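Local atomic coordinates of putative isohexenylglutaconyl-CoA hydratase (Pseudomonas aeruginosa, PDB entry 4ZU2), a protein that probably hydrates isohexenylglutaconyl-CoA, a step in the breakdown of acyclic terpenes such as citronellate, as a member of the crotonase family. Residues L10-E15 against R19-R24. Numbering follows the deposited sequence.
Sequences LLEPIE and RITLNR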
ATOM      1  N   LEU A  10      17.521  19.539  21.654  1.00 34.01           N
ATOM      2  CA  LEU A  10      17.569  19.234  23.065  1.00 33.70           C
ATOM      3  C   LEU A  10      17.318  17.731  23.279  1.00 34.40           C
ATOM      4  O   LEU A  10      16.252  17.168  22.919  1.00 30.97           O
ATOM      5  CB  LEU A  10      16.537  20.080  23.806  1.00 40.52           C
ATOM      6  CG  LEU A  10      16.766  21.603  23.748  1.00 45.51           C
ATOM      7  CD1 LEU A  10      15.566  22.341  24.263  1.00 44.56           C
ATOM      8  CD2 LEU A  10      18.009  22.035  24.523  1.00 46.48           C
ATOM      9  N   LEU A  11      18.315  17.091  23.876  1.00 32.70           N
ATOM     10  CA  LEU A  11      18.280  15.664  24.148  1.00 31.79           C
ATOM     11  C   LEU A  11      17.781  15.364  25.578  1.00 41.05           C
ATOM     12  O   LEU A  11      18.236  15.993  26.545  1.00 41.96           O
ATOM     13  CB  LEU A  11      19.680  15.106  23.928  1.00 24.90           C
ATOM     14  CG  LEU A  11      20.349  15.570  22.623  1.00 22.48           C
ATOM     15  CD1 LEU A  11      21.684  14.875  22.363  1.00 24.45           C
ATOM     16  CD2 LEU A  11      19.407  15.291  21.470  1.00 30.19           C
ATOM     17  N   GLU A  12      16.834  14.427  25.711  1.00 40.94           N
ATOM     18  CA  GLU A  12      16.305  14.042  27.041  1.00 40.77           C
ATOM     19  C   GLU A  12      16.261  12.528  27.282  1.00 30.69           C
ATOM     20  O   GLU A  12      15.235  11.883  27.101  1.00 30.12           O
ATOM     21  CB  GLU A  12      14.899  14.613  27.250  1.00 48.12           C
ATOM     22  CG  GLU A  12      14.677  16.086  26.806  1.00 56.95           C
ATOM     23  CD  GLU A  12      13.214  16.533  27.030  1.00 62.48           C
ATOM     24  OE1 GLU A  12      12.778  16.546  28.198  1.00 67.31           O
ATOM     25  OE2 GLU A  12      12.483  16.832  26.061  1.00 60.80           O
ATOM     26  N   PRO A  13      17.375  11.939  27.699  1.00 30.76           N
ATOM     27  CA  PRO A  13      17.362  10.480  27.909  1.00 30.39           C
ATOM     28  C   PRO A  13      16.797   9.961  29.255  1.00 41.04           C
ATOM     29  O   PRO A  13      17.481   9.949  30.271  1.00 44.32           O
ATOM     30  CB  PRO A  13      18.848  10.104  27.771  1.00 31.11           C
ATOM     31  CG  PRO A  13      19.608  11.364  27.992  1.00 25.41           C
ATOM     32  CD  PRO A  13      18.717  12.527  27.831  1.00 24.16           C
ATOM     33  N   ILE A  14      15.564   9.478  29.231  1.00 37.84           N
ATOM     34  CA  ILE A  14      14.937   8.865  30.396  1.00 35.14           C
ATOM     35  C   ILE A  14      14.984   7.334  30.311  1.00 36.43           C
ATOM     36  O   ILE A  14      14.077   6.710  29.772  1.00 32.50           O
ATOM     37  CB  ILE A  14      13.459   9.291  30.528  1.00 65.96           C
ATOM     38  CG1 ILE A  14      12.700   9.105  29.190  1.00 95.01           C
ATOM     39  CG2 ILE A  14      13.382  10.747  30.930  1.00 64.22           C
ATOM     40  CD1 ILE A  14      11.248   8.540  29.309  1.00 53.16           C
ATOM     41  N   GLU A  15      16.034   6.736  30.863  1.00 43.05           N
ATOM     42  CA  GLU A  15      16.143   5.287  30.961  1.00 51.84           C
ATOM     43  C   GLU A  15      16.449   4.697  29.595  1.00 51.76           C
ATOM     44  O   GLU A  15      17.552   4.862  29.088  1.00 54.36           O
ATOM     45  CB  GLU A  15      14.877   4.663  31.558  1.00 57.20           C
ATOM     46  CG  GLU A  15      14.487   5.181  32.918  1.00 64.88           C
ATOM     47  CD  GLU A  15      12.981   5.042  33.173  1.00 72.29           C
ATOM     48  OE1 GLU A  15      12.193   5.439  32.275  1.00 76.31           O
ATOM     49  OE2 GLU A  15      12.586   4.530  34.257  1.00 69.04           O
ATOM     50  N   ARG A  19      14.355  11.123  24.153  1.00 26.38           N
ATOM     51  CA  ARG A  19      13.545  12.160  23.534  1.00 27.30           C
ATOM     52  C   ARG A  19      14.430  13.183  22.835  1.00 21.19           C
ATOM     53  O   ARG A  19      15.413  13.632  23.409  1.00 24.30           O
ATOM     54  CB  ARG A  19      12.739  12.886  24.584  1.00 28.23           C
ATOM     55  CG  ARG A  19      11.515  12.144  24.976  1.00 36.88           C
ATOM     56  CD  ARG A  19      11.639  11.577  26.402  1.00 46.37           C
ATOM     57  NE  ARG A  19      10.470  10.824  26.882  1.00 43.40           N
ATOM     58  CZ  ARG A  19       9.200  11.222  26.805  1.00 41.60           C
ATOM     59  NH1 ARG A  19       8.835  12.367  26.244  1.00 40.98           N
ATOM     60  NH2 ARG A  19       8.256  10.458  27.290  1.00 44.49           N
ATOM     61  N   ILE A  20      14.045  13.586  21.628  1.00 20.44           N
ATOM     62  CA  ILE A  20      14.860  14.492  20.808  1.00 26.43           C
ATOM     63  C   ILE A  20      13.961  15.601  20.316  1.00 27.39           C
ATOM     64  O   ILE A  20      12.979  15.340  19.624  1.00 24.02           O
ATOM     65  CB  ILE A  20      15.455  13.782  19.565  1.00 28.87           C
ATOM     66  CG1 ILE A  20      16.202  12.489  19.957  1.00 22.33           C
ATOM     67  CG2 ILE A  20      16.367  14.755  18.766  1.00 23.17           C
ATOM     68  CD1 ILE A  20      16.510  11.607  18.807  1.00 22.58           C
ATOM     69  N   THR A  21      14.280  16.843  20.669  1.00 33.11           N
ATOM     70  CA  THR A  21      13.386  17.948  20.323  1.00 29.86           C
ATOM     71  C   THR A  21      14.063  18.879  19.338  1.00 23.78           C
ATOM     72  O   THR A  21      15.184  19.326  19.532  1.00 27.33           O
ATOM     73  CB  THR A  21      12.835  18.688  21.573  1.00 30.74           C
ATOM     74  OG1 THR A  21      12.103  17.760  22.372  1.00 28.92           O
ATOM     75  CG2 THR A  21      11.888  19.813  21.186  1.00 30.08           C
ATOM     76  N   LEU A  22      13.384  19.106  18.234  1.00 17.36           N
ATOM     77  CA  LEU A  22      13.895  20.011  17.236  1.00 20.58           C
ATOM     78  C   LEU A  22      13.613  21.387  17.816  1.00 25.05           C
ATOM     79  O   LEU A  22      12.471  21.707  18.203  1.00 27.36           O
ATOM     80  CB  LEU A  22      13.177  19.827  15.890  1.00 16.20           C
ATOM     81  CG  LEU A  22      12.981  18.380  15.391  1.00 24.70           C
ATOM     82  CD1 LEU A  22      12.229  18.347  14.072  1.00 26.09           C
ATOM     83  CD2 LEU A  22      14.272  17.672  15.294  1.00 24.94           C
ATOM     84  N   ASN A  23      14.663  22.177  17.886  1.00 19.86           N
ATOM     85  CA  ASN A  23      14.676  23.339  18.735  1.00 26.67           C
ATOM     86  C   ASN A  23      15.221  24.583  18.035  1.00 32.42           C
ATOM     87  O   ASN A  23      16.281  25.086  18.370  1.00 36.36           O
ATOM     88  CB  ASN A  23      15.515  22.975  19.978  1.00 26.76           C
ATOM     89  CG  ASN A  23      15.347  23.962  21.119  1.00 27.13           C
ATOM     90  OD1 ASN A  23      16.259  24.145  21.902  1.00 36.61           O
ATOM     91  ND2 ASN A  23      14.190  24.588  21.218  1.00 21.85           N
ATOM     92  N   ARG A  24      14.499  25.041  17.027  1.00 32.22           N
ATOM     93  CA  ARG A  24      14.722  26.358  16.441  1.00 33.51           C
ATOM     94  C   ARG A  24      13.344  26.970  16.233  1.00 24.36           C
ATOM     95  O   ARG A  24      12.925  27.112  15.089  1.00 17.39           O
ATOM     96  CB  ARG A  24      15.456  26.242  15.089  1.00 37.84           C
ATOM     97  CG  ARG A  24      16.932  25.871  15.195  1.00 39.80           C
ATOM     98  CD  ARG A  24      17.569  25.435  13.854  1.00 40.01           C
ATOM     99  NE  ARG A  24      18.189  26.558  13.142  1.00 43.92           N
ATOM    100  CZ  ARG A  24      17.695  27.144  12.051  1.00 43.87           C
ATOM    101  NH1 ARG A  24      16.551  26.726  11.508  1.00 37.26           N
ATOM    102  NH2 ARG A  24      18.357  28.165  11.497  1.00 46.27           N
TER
HETATM  103  O   HOH W   1      11.282  19.243  25.129  1.00 48.81           O
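I14 lays the end of its side chain across that of R19, its CD1 meeting the guanidinium at the edge, near the plane of the group, 3.4 Å from R19 NE. The ethyl arm gets there because CG1 sits between the backbone N and the carbonyl carbon (chi1 50°). This contact buries R19 NE, which has no polar partner in the model, while L197 and L201 of helix 190-205 also pack on R19.

Strands 10-14 and 19-22 run antiparallel, joined by four backbone hydrogen bonds. L10 and T21 exchange two, one each way. E12 and R19 exchange the other two, E12 N to R19 O being the shorter at 2.8 Å.

On the face of L10, E12, R19 and T21, the glutamate carboxylate stops 3.8 Å from the threonine hydroxyl, OE2 to OG1, and one water spans them, donating to E12 OE2 at 2.9 Å. Further along, L10 crosses N23 obliquely, its CD1 lying 3.1 Å from N23 OD1, an apolar-polar contact and not a hydrogen bond. On the opposite face, the side chains of L11 and I20 lie side by side, CD2 of L11 touching CG2 of I20 at 4.1 Å, and both residues rest on V42 of helix 33-47.

I20 and L22 continue the backbone pairing into parallel strand 54-59. The two segments thus form an antiparallel beta hairpin, strand 9-14 being the outermost strand within the chain, at the edge of the mixed sheet of the crotonase fold.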